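Local coordinates for putative nisin-resistance protein (Streptococcus agalactiae 515, PDB 4Y68) that probably gives the bacterium resistance to the lantibiotic nisin, as a lipoprotein peptidase of family S41 that recognises the lantibiotic and presumably cleaves it, at residues G36-E44 against W55-E63; Y111-I121 against L141-S149. All blocks are in the same frame, centred on the assembly; numbering follows the deposited sequence.

Contact 1: residues G36-E44 against W55-E63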
loop_
_atom_site.group_PDB
_atom_site.type_symbol
_atom_site.label_atom_id
_atom_site.label_comp_id
_atom_site.label_asym_id
_atom_site.label_seq_id
_atom_site.Cartn_x
_atom_site.Cartn_y
_atom_site.Cartn_z
ATOM N N GLY A 36 -23.425 8.370 9.198
ATOM C CA GLY A 36 -22.695 9.398 8.483
ATOM C C GLY A 36 -21.832 10.248 9.396
ATOM O O GLY A 36 -20.729 10.652 9.024
ATOM N N ARG A 37 -22.326 10.520 10.600
ATOM C CA ARG A 37 -21.602 11.380 11.527
ATOM C C ARG A 37 -20.369 10.664 12.111
ATOM O O ARG A 37 -19.345 11.297 12.393
ATOM C CB ARG A 37 -22.526 11.872 12.636
ATOM C CG ARG A 37 -23.523 12.911 12.154
ATOM C CD ARG A 37 -24.456 13.345 13.265
ATOM N NE ARG A 37 -23.799 14.203 14.243
ATOM C CZ ARG A 37 -23.743 15.529 14.148
ATOM N NH1 ARG A 37 -24.294 16.148 13.107
ATOM N NH2 ARG A 37 -23.130 16.240 15.091
ATOM N N VAL A 38 -20.468 9.347 12.249
ATOM C CA VAL A 38 -19.342 8.522 12.676
ATOM C C VAL A 38 -18.181 8.660 11.701
ATOM O O VAL A 38 -17.032 8.746 12.109
ATOM C CB VAL A 38 -19.736 7.022 12.785
ATOM C CG1 VAL A 38 -18.488 6.134 12.693
ATOM C CG2 VAL A 38 -20.497 6.777 14.073
ATOM N N ILE A 39 -18.482 8.693 10.408
ATOM C CA ILE A 39 -17.422 8.844 9.414
ATOM C C ILE A 39 -16.788 10.236 9.487
ATOM O O ILE A 39 -15.578 10.379 9.375
ATOM C CB ILE A 39 -17.935 8.587 7.991
ATOM C CG1 ILE A 39 -18.464 7.144 7.877
ATOM C CG2 ILE A 39 -16.810 8.889 6.961
ATOM C CD1 ILE A 39 -19.329 6.896 6.620
ATOM N N LEU A 40 -17.604 11.258 9.705
ATOM C CA LEU A 40 -17.093 12.620 9.808
ATOM C C LEU A 40 -16.177 12.773 11.030
ATOM O O LEU A 40 -15.117 13.395 10.935
ATOM C CB LEU A 40 -18.258 13.630 9.843
ATOM C CG LEU A 40 -19.107 13.692 8.559
ATOM C CD1 LEU A 40 -20.303 14.627 8.721
ATOM C CD2 LEU A 40 -18.266 14.122 7.328
ATOM N N ASP A 41 -16.559 12.182 12.161
ATOM C CA ASP A 41 -15.701 12.205 13.343
ATOM C C ASP A 41 -14.309 11.602 13.058
ATOM O O ASP A 41 -13.288 12.193 13.417
ATOM C CB ASP A 41 -16.360 11.445 14.507
ATOM C CG ASP A 41 -17.540 12.200 15.123
ATOM O OD1 ASP A 41 -17.598 13.445 15.040
ATOM O OD2 ASP A 41 -18.410 11.542 15.709
ATOM N N ARG A 42 -14.270 10.432 12.418
ATOM C CA ARG A 42 -12.997 9.774 12.104
ATOM C C ARG A 42 -12.159 10.616 11.185
ATOM O O ARG A 42 -10.956 10.773 11.389
ATOM C CB ARG A 42 -13.214 8.419 11.430
ATOM C CG ARG A 42 -13.625 7.337 12.345
ATOM C CD ARG A 42 -12.465 6.840 13.202
ATOM N NE ARG A 42 -12.948 5.737 14.023
ATOM C CZ ARG A 42 -12.444 5.392 15.199
ATOM N NH1 ARG A 42 -11.411 6.060 15.709
ATOM N NH2 ARG A 42 -12.980 4.376 15.864
ATOM N N VAL A 43 -12.806 11.138 10.148
ATOM C CA VAL A 43 -12.111 11.964 9.179
ATOM C C VAL A 43 -11.490 13.150 9.885
ATOM O O VAL A 43 -10.300 13.430 9.701
ATOM C CB VAL A 43 -13.052 12.427 8.062
ATOM C CG1 VAL A 43 -12.369 13.491 7.196
ATOM C CG2 VAL A 43 -13.480 11.234 7.229
ATOM N N GLU A 44 -12.276 13.819 10.729
ATOM C CA GLU A 44 -11.743 14.944 11.480
ATOM C C GLU A 44 -10.613 14.497 12.434
ATOM O O GLU A 44 -9.601 15.197 12.602
ATOM C CB GLU A 44 -12.857 15.674 12.258
ATOM C CG GLU A 44 -12.315 16.803 13.118
ATOM C CD GLU A 44 -13.257 18.011 13.291
ATOM O OE1 GLU A 44 -14.233 18.217 12.513
ATOM O OE2 GLU A 44 -12.991 18.790 14.231
ATOM N N TRP A 55 -12.710 23.172 5.765
ATOM C CA TRP A 55 -13.128 21.858 6.251
ATOM C C TRP A 55 -14.492 21.901 6.925
ATOM O O TRP A 55 -15.356 21.103 6.609
ATOM C CB TRP A 55 -12.107 21.287 7.224
ATOM C CG TRP A 55 -12.693 20.232 8.103
ATOM C CD1 TRP A 55 -12.901 20.309 9.462
ATOM C CD2 TRP A 55 -13.178 18.939 7.690
ATOM N NE1 TRP A 55 -13.466 19.137 9.908
ATOM C CE2 TRP A 55 -13.642 18.279 8.846
ATOM C CE3 TRP A 55 -13.256 18.276 6.450
ATOM C CZ2 TRP A 55 -14.178 16.980 8.806
ATOM C CZ3 TRP A 55 -13.787 16.996 6.408
ATOM C CH2 TRP A 55 -14.252 16.362 7.577
ATOM N N GLN A 56 -14.699 22.790 7.890
ATOM C CA GLN A 56 -16.072 22.966 8.382
ATOM C C GLN A 56 -16.691 23.802 7.314
ATOM O O GLN A 56 -15.985 24.549 6.697
ATOM C CB GLN A 56 -16.120 23.649 9.731
ATOM C CG GLN A 56 -15.434 24.959 9.721
ATOM C CD GLN A 56 -14.240 24.960 10.633
ATOM O OE1 GLN A 56 -13.961 23.949 11.296
ATOM N NE2 GLN A 56 -13.520 26.098 10.685
ATOM N N ILE A 57 -17.978 23.692 7.071
ATOM C CA ILE A 57 -18.579 24.227 5.819
ATOM C C ILE A 57 -18.819 23.025 4.978
ATOM O O ILE A 57 -19.969 22.672 4.742
ATOM C CB ILE A 57 -17.720 25.232 4.974
ATOM C CG1 ILE A 57 -17.574 26.600 5.651
ATOM C CG2 ILE A 57 -18.338 25.432 3.573
ATOM C CD1 ILE A 57 -16.568 27.510 4.938
ATOM N N ILE A 58 -17.732 22.383 4.533
ATOM C CA ILE A 58 -17.882 21.087 3.878
ATOM C C ILE A 58 -18.511 20.125 4.876
ATOM O O ILE A 58 -19.501 19.456 4.566
ATOM C CB ILE A 58 -16.556 20.521 3.355
ATOM C CG1 ILE A 58 -16.114 21.280 2.106
ATOM C CG2 ILE A 58 -16.719 19.053 2.996
ATOM C CD1 ILE A 58 -14.655 20.967 1.683
ATOM N N ARG A 59 -17.975 20.103 6.092
ATOM C CA ARG A 59 -18.501 19.214 7.113
ATOM C C ARG A 59 -19.919 19.629 7.522
ATOM O O ARG A 59 -20.816 18.785 7.638
ATOM C CB ARG A 59 -17.592 19.176 8.346
ATOM C CG ARG A 59 -18.307 18.593 9.554
ATOM C CD ARG A 59 -17.394 18.213 10.716
ATOM N NE ARG A 59 -18.010 17.158 11.523
ATOM C CZ ARG A 59 -17.397 16.521 12.522
ATOM N NH1 ARG A 59 -16.159 16.851 12.864
ATOM N NH2 ARG A 59 -18.019 15.556 13.182
ATOM N N GLN A 60 -20.118 20.926 7.748
ATOM C CA GLN A 60 -21.441 21.441 8.092
ATOM C C GLN A 60 -22.435 21.111 6.989
ATOM O O GLN A 60 -23.535 20.631 7.258
ATOM C CB GLN A 60 -21.390 22.957 8.350
ATOM C CG GLN A 60 -22.757 23.651 8.411
ATOM C CD GLN A 60 -23.252 24.144 7.040
ATOM O OE1 GLN A 60 -22.460 24.367 6.101
ATOM N NE2 GLN A 60 -24.569 24.317 6.922
ATOM N N ARG A 61 -22.039 21.338 5.741
ATOM C CA ARG A 61 -22.927 21.046 4.622
ATOM C C ARG A 61 -23.278 19.562 4.587
ATOM O O ARG A 61 -24.393 19.166 4.223
ATOM C CB ARG A 61 -22.293 21.460 3.297
ATOM C CG ARG A 61 -23.181 21.121 2.108
ATOM C CD ARG A 61 -22.740 21.828 0.823
ATOM N NE ARG A 61 -21.394 21.446 0.412
ATOM C CZ ARG A 61 -20.344 22.257 0.442
ATOM N NH1 ARG A 61 -20.480 23.511 0.844
ATOM N NH2 ARG A 61 -19.159 21.816 0.055
ATOM N N SER A 62 -22.311 18.735 4.968
ATOM C CA SER A 62 -22.513 17.300 4.962
ATOM C C SER A 62 -23.490 16.870 6.071
ATOM O O SER A 62 -24.400 16.077 5.850
ATOM C CB SER A 62 -21.158 16.613 5.115
ATOM O OG SER A 62 -21.322 15.221 5.171
ATOM N N GLU A 63 -23.302 17.420 7.266
ATOM C CA GLU A 63 -24.218 17.173 8.385
ATOM C C GLU A 63 -25.663 17.598 8.082
ATOM O O GLU A 63 -26.614 16.932 8.490
ATOM C CB GLU A 63 -23.712 17.887 9.638
ATOM C CG GLU A 63 -22.438 17.285 10.166
ATOM C CD GLU A 63 -21.753 18.164 11.165
ATOM O OE1 GLU A 63 -22.156 19.333 11.277
ATOM O OE2 GLU A 63 -20.806 17.693 11.837
HETATM O O HOH W 1 -26.168 15.547 11.247
HETATM O O HOH W 2 -24.013 19.075 13.984
HETATM O O HOH W 3 -15.097 15.670 15.177
#
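R59 reaches across from helix 55-66 to D41 and E44, and its side chain is the one to follow outward. At the root, CB of R59 sits 4.0 Å above the ring plane of W55, one turn back, displaced toward the rim. With CG anti to the backbone N (chi1 163°) and the chain extended as far as NE, the arginine heads straight for helix 32-46. CD of R59 passes 3.6 Å from E44 OE1. NE of R59 turns back to its own helix and bonds OE2 of E63 at 2.9 Å, while on the other helix L40 CB lies over one guanidinium face. NH2 of R59 donates to D41 OD1 at 2.8 Å, in the guanidinium plane. NH1 of R59 forms a salt bridge with E44 OE1, modelled too short for its length to be taken literally; it also donates to a water that bonds D41 OD1 weakly.

E44 OE1 has a second donor in W55 NE1, at 2.9 Å and nearly straight (168°). That oxygen lies in the indole plane but is met from above its own carboxylate plane, and the carboxylate stands steeply to the ring. Farther round the indole, W55 CH2 packs on V43 CG1 at 3.5 Å. At the other end a water joins R37 NH1 to the backbone O of E63.

L40 CD1 meets S62 and E63, and both L40 and S62 continue onto helix 72-87. The whole is an antiparallel helical hairpin (167° between the axes of segments 36-44 and 55-63), backed by a third helix and closed on its polar side by a salt-bridge network of D41, E44, R59 and E63.

Contact 2: residues Y111-I121 against L141-S149; sequences YRRLNEDILLI and LQNILMEKS
I144 of the helix is wedged among Y111, L119 and I121 of the two strands, and the packing is tightest where its CG2 meets I121 CD1 at 3.4 Å, closer than usual for two carbons. These isoleucines lie alongside, running opposite ways. I144 carries CG2 anti to the backbone N and CG1 anti to the carbonyl carbon (chi1 -69°), which sends its branches to different partners: CG2 also touches L119 CD1, while I144 CD1 lies 3.6 Å from Y111 CD1. L141 CD2 and L145 CD2 meet the two branches of I121, at CG2 and CD1.

The other end is more polar and more open to solvent, with R113 and S149 exposed. K148 crosses Y111 at about a right angle, its CE close to Y111 OH. Beyond the helix, R113 grips the backbone O of S149 end-on: NH1 and NH2 of R113 each donate at 2.9 Å, with the S149 oxygen in the guanidinium plane. L119 CD2 covers the centre of one guanidinium face.

Helix 131-147 is thus seated on the mixed sheet as the crossover of a beta-alpha-beta unit from strand 118-122 to strand 152-156. Branched aliphatics supply the adhesion; two arginine N-H groups on one neutral carbonyl tie down the chain leaving the helix, without cancelling the charge.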
loop_
_atom_site.group_PDB
_atom_site.type_symbol
_atom_site.label_atom_id
_atom_site.label_comp_id
_atom_site.label_asym_id
_atom_site.label_seq_id
_atom_site.Cartn_x
_atom_site.Cartn_y
_atom_site.Cartn_z
ATOM N N TYR A 111 7.314 -15.943 -11.578
ATOM C CA TYR A 111 8.629 -15.631 -12.138
ATOM C C TYR A 111 8.863 -16.366 -13.448
ATOM O O TYR A 111 8.251 -17.398 -13.709
ATOM C CB TYR A 111 9.747 -15.980 -11.157
ATOM C CG TYR A 111 10.184 -17.426 -11.259
ATOM C CD1 TYR A 111 9.422 -18.438 -10.697
ATOM C CD2 TYR A 111 11.339 -17.779 -11.945
ATOM C CE1 TYR A 111 9.798 -19.752 -10.800
ATOM C CE2 TYR A 111 11.733 -19.094 -12.042
ATOM C CZ TYR A 111 10.957 -20.078 -11.468
ATOM O OH TYR A 111 11.335 -21.396 -11.558
ATOM N N ARG A 112 9.742 -15.810 -14.271
ATOM C CA ARG A 112 10.292 -16.504 -15.433
ATOM C C ARG A 112 11.809 -16.353 -15.433
ATOM O O ARG A 112 12.322 -15.259 -15.226
ATOM C CB ARG A 112 9.735 -15.947 -16.739
ATOM C CG ARG A 112 8.234 -16.021 -16.873
ATOM C CD ARG A 112 7.740 -17.442 -17.045
ATOM N NE ARG A 112 6.323 -17.433 -17.413
ATOM C CZ ARG A 112 5.320 -17.487 -16.542
ATOM N NH1 ARG A 112 5.568 -17.581 -15.246
ATOM N NH2 ARG A 112 4.068 -17.465 -16.971
ATOM N N ARG A 113 12.530 -17.436 -15.668
ATOM C CA ARG A 113 13.967 -17.314 -15.833
ATOM C C ARG A 113 14.287 -16.646 -17.173
ATOM O O ARG A 113 13.858 -17.120 -18.215
ATOM C CB ARG A 113 14.640 -18.675 -15.744
ATOM C CG ARG A 113 16.146 -18.583 -15.873
ATOM C CD ARG A 113 16.814 -19.883 -15.550
ATOM N NE ARG A 113 16.607 -20.296 -14.172
ATOM C CZ ARG A 113 17.329 -19.863 -13.139
ATOM N NH1 ARG A 113 18.315 -18.985 -13.304
ATOM N NH2 ARG A 113 17.061 -20.309 -11.932
ATOM N N LEU A 114 15.018 -15.535 -17.137
ATOM C CA LEU A 114 15.471 -14.851 -18.349
ATOM C C LEU A 114 16.724 -15.506 -18.925
ATOM O O LEU A 114 16.862 -15.657 -20.134
ATOM C CB LEU A 114 15.748 -13.373 -18.066
ATOM C CG LEU A 114 14.692 -12.379 -18.548
ATOM C CD1 LEU A 114 13.317 -12.981 -18.446
ATOM C CD2 LEU A 114 14.760 -11.076 -17.766
ATOM N N ASN A 115 17.645 -15.867 -18.048
ATOM C CA ASN A 115 18.799 -16.656 -18.428
ATOM C C ASN A 115 19.343 -17.275 -17.166
ATOM O O ASN A 115 18.702 -17.210 -16.119
ATOM C CB ASN A 115 19.848 -15.811 -19.164
ATOM C CG ASN A 115 20.448 -14.704 -18.307
ATOM O OD1 ASN A 115 20.562 -14.819 -17.079
ATOM N ND2 ASN A 115 20.876 -13.632 -18.966
ATOM N N GLU A 116 20.514 -17.878 -17.234
ATOM C CA GLU A 116 20.996 -18.617 -16.078
ATOM C C GLU A 116 21.249 -17.710 -14.861
ATOM O O GLU A 116 21.355 -18.199 -13.731
ATOM C CB GLU A 116 22.272 -19.393 -16.437
ATOM C CG GLU A 116 22.293 -19.931 -17.866
ATOM C CD GLU A 116 22.725 -18.872 -18.874
ATOM O OE1 GLU A 116 22.356 -18.977 -20.065
ATOM O OE2 GLU A 116 23.443 -17.929 -18.474
ATOM N N ASP A 117 21.334 -16.399 -15.075
ATOM C CA ASP A 117 21.701 -15.503 -13.976
ATOM C C ASP A 117 20.589 -14.568 -13.503
ATOM O O ASP A 117 20.664 -14.027 -12.396
ATOM C CB ASP A 117 22.915 -14.670 -14.373
ATOM C CG ASP A 117 24.174 -15.509 -14.480
ATOM O OD1 ASP A 117 24.206 -16.568 -13.825
ATOM O OD2 ASP A 117 25.112 -15.126 -15.212
ATOM N N ILE A 118 19.566 -14.380 -14.332
ATOM C CA ILE A 118 18.523 -13.395 -14.056
ATOM C C ILE A 118 17.108 -13.991 -13.985
ATOM O O ILE A 118 16.658 -14.649 -14.928
ATOM C CB ILE A 118 18.533 -12.296 -15.128
ATOM C CG1 ILE A 118 19.889 -11.587 -15.161
ATOM C CG2 ILE A 118 17.380 -11.320 -14.900
ATOM C CD1 ILE A 118 19.924 -10.393 -16.120
ATOM N N LEU A 119 16.420 -13.765 -12.867
ATOM C CA LEU A 119 15.002 -14.105 -12.735
ATOM C C LEU A 119 14.155 -12.842 -12.865
ATOM O O LEU A 119 14.520 -11.784 -12.348
ATOM C CB LEU A 119 14.703 -14.774 -11.391
ATOM C CG LEU A 119 15.456 -16.047 -10.983
ATOM C CD1 LEU A 119 14.807 -16.676 -9.750
ATOM C CD2 LEU A 119 15.506 -17.036 -12.134
ATOM N N LEU A 120 13.040 -12.949 -13.573
ATOM C CA LEU A 120 12.074 -11.862 -13.671
ATOM C C LEU A 120 10.899 -12.159 -12.741
ATOM O O LEU A 120 10.136 -13.087 -12.988
ATOM C CB LEU A 120 11.587 -11.680 -15.115
ATOM C CG LEU A 120 10.366 -10.763 -15.317
ATOM C CD1 LEU A 120 10.576 -9.380 -14.712
ATOM C CD2 LEU A 120 10.020 -10.625 -16.788
ATOM N N ILE A 121 10.747 -11.392 -11.665
ATOM C CA ILE A 121 9.654 -11.678 -10.741
ATOM C C ILE A 121 8.529 -10.635 -10.848
ATOM O O ILE A 121 8.747 -9.435 -10.716
ATOM C CB ILE A 121 10.163 -11.778 -9.300
ATOM C CG1 ILE A 121 11.233 -12.872 -9.203
ATOM C CG2 ILE A 121 9.043 -12.181 -8.361
ATOM C CD1 ILE A 121 11.855 -13.002 -7.822
ATOM N N LEU A 141 7.013 -16.056 -3.005
ATOM C CA LEU A 141 8.133 -15.151 -3.202
ATOM C C LEU A 141 9.369 -15.676 -2.482
ATOM O O LEU A 141 10.451 -15.778 -3.062
ATOM C CB LEU A 141 7.791 -13.743 -2.707
ATOM C CG LEU A 141 7.072 -12.880 -3.737
ATOM C CD1 LEU A 141 6.486 -11.641 -3.106
ATOM C CD2 LEU A 141 8.044 -12.498 -4.839
ATOM N N GLN A 142 9.190 -15.990 -1.205
ATOM C CA GLN A 142 10.238 -16.576 -0.392
ATOM C C GLN A 142 10.902 -17.756 -1.128
ATOM O O GLN A 142 12.121 -17.797 -1.261
ATOM C CB GLN A 142 9.652 -17.014 0.947
ATOM C CG GLN A 142 10.603 -17.727 1.875
ATOM C CD GLN A 142 11.373 -16.789 2.761
ATOM O OE1 GLN A 142 11.959 -15.799 2.301
ATOM N NE2 GLN A 142 11.379 -17.086 4.049
ATOM N N ASN A 143 10.106 -18.690 -1.641
ATOM C CA ASN A 143 10.688 -19.845 -2.319
ATOM C C ASN A 143 11.549 -19.442 -3.491
ATOM O O ASN A 143 12.653 -19.954 -3.658
ATOM C CB ASN A 143 9.630 -20.819 -2.811
ATOM C CG ASN A 143 10.238 -21.934 -3.660
ATOM O OD1 ASN A 143 10.455 -21.771 -4.865
ATOM N ND2 ASN A 143 10.555 -23.060 -3.023
ATOM N N ILE A 144 11.046 -18.519 -4.299
ATOM C CA ILE A 144 11.791 -18.064 -5.463
ATOM C C ILE A 144 13.121 -17.476 -5.065
ATOM O O ILE A 144 14.139 -17.806 -5.657
ATOM C CB ILE A 144 11.018 -17.017 -6.272
ATOM C CG1 ILE A 144 9.808 -17.676 -6.955
ATOM C CG2 ILE A 144 11.967 -16.336 -7.280
ATOM C CD1 ILE A 144 8.885 -16.694 -7.650
ATOM N N LEU A 145 13.104 -16.614 -4.049
ATOM C CA LEU A 145 14.294 -15.865 -3.655
ATOM C C LEU A 145 15.299 -16.737 -2.901
ATOM O O LEU A 145 16.499 -16.541 -3.044
ATOM C CB LEU A 145 13.907 -14.653 -2.794
ATOM C CG LEU A 145 13.155 -13.513 -3.499
ATOM C CD1 LEU A 145 12.644 -12.463 -2.515
ATOM C CD2 LEU A 145 14.023 -12.863 -4.549
ATOM N N MET A 146 14.806 -17.699 -2.118
ATOM C CA MET A 146 15.675 -18.507 -1.256
ATOM C C MET A 146 16.158 -19.824 -1.904
ATOM O O MET A 146 17.279 -20.266 -1.646
ATOM C CB MET A 146 14.964 -18.819 0.073
ATOM C CG MET A 146 14.752 -17.596 1.008
ATOM S SD MET A 146 16.248 -16.748 1.606
ATOM C CE MET A 146 17.125 -18.077 2.435
ATOM N N GLU A 147 15.331 -20.434 -2.747
ATOM C CA GLU A 147 15.647 -21.745 -3.310
ATOM C C GLU A 147 15.931 -21.790 -4.815
ATOM O O GLU A 147 16.072 -22.870 -5.381
ATOM C CB GLU A 147 14.506 -22.691 -3.014
ATOM C CG GLU A 147 14.050 -22.604 -1.582
ATOM C CD GLU A 147 13.937 -23.955 -0.974
ATOM O OE1 GLU A 147 14.645 -24.856 -1.457
ATOM O OE2 GLU A 147 13.144 -24.130 -0.032
ATOM N N LYS A 148 15.991 -20.640 -5.473
ATOM C CA LYS A 148 16.313 -20.632 -6.889
ATOM C C LYS A 148 17.716 -20.103 -7.068
ATOM O O LYS A 148 18.277 -19.456 -6.183
ATOM C CB LYS A 148 15.339 -19.782 -7.702
ATOM C CG LYS A 148 13.889 -20.253 -7.680
ATOM C CD LYS A 148 13.697 -21.601 -8.343
ATOM C CE LYS A 148 12.217 -21.826 -8.617
ATOM N NZ LYS A 148 11.917 -23.217 -9.006
ATOM N N SER A 149 18.285 -20.375 -8.229
ATOM C CA SER A 149 19.643 -19.959 -8.497
ATOM C C SER A 149 19.656 -18.747 -9.426
ATOM O O SER A 149 19.007 -18.754 -10.477
ATOM C CB SER A 149 20.420 -21.125 -9.099
ATOM O OG SER A 149 21.494 -20.654 -9.877
#

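From the N terminus, the chain runs through helix 32-46, turns in an eight-residue connection and comes back as helix 55-66; contact 1 closes that short loop. Helix 72-87 and the stretch up to residue 110 then carry the chain to the far side of the molecule. There strands 110-113 and 118-122 form a hairpin at the edge of the mixed sheet, and contact 2 closes a longer loop when helix 131-147 returns over them. The two loops neither nest nor cross: the first is shut before the second opens. Their centres lie about 50 Å apart; one joins the N-terminal helices, the other seats helix 131-147 on the first two strands of the mixed sheet.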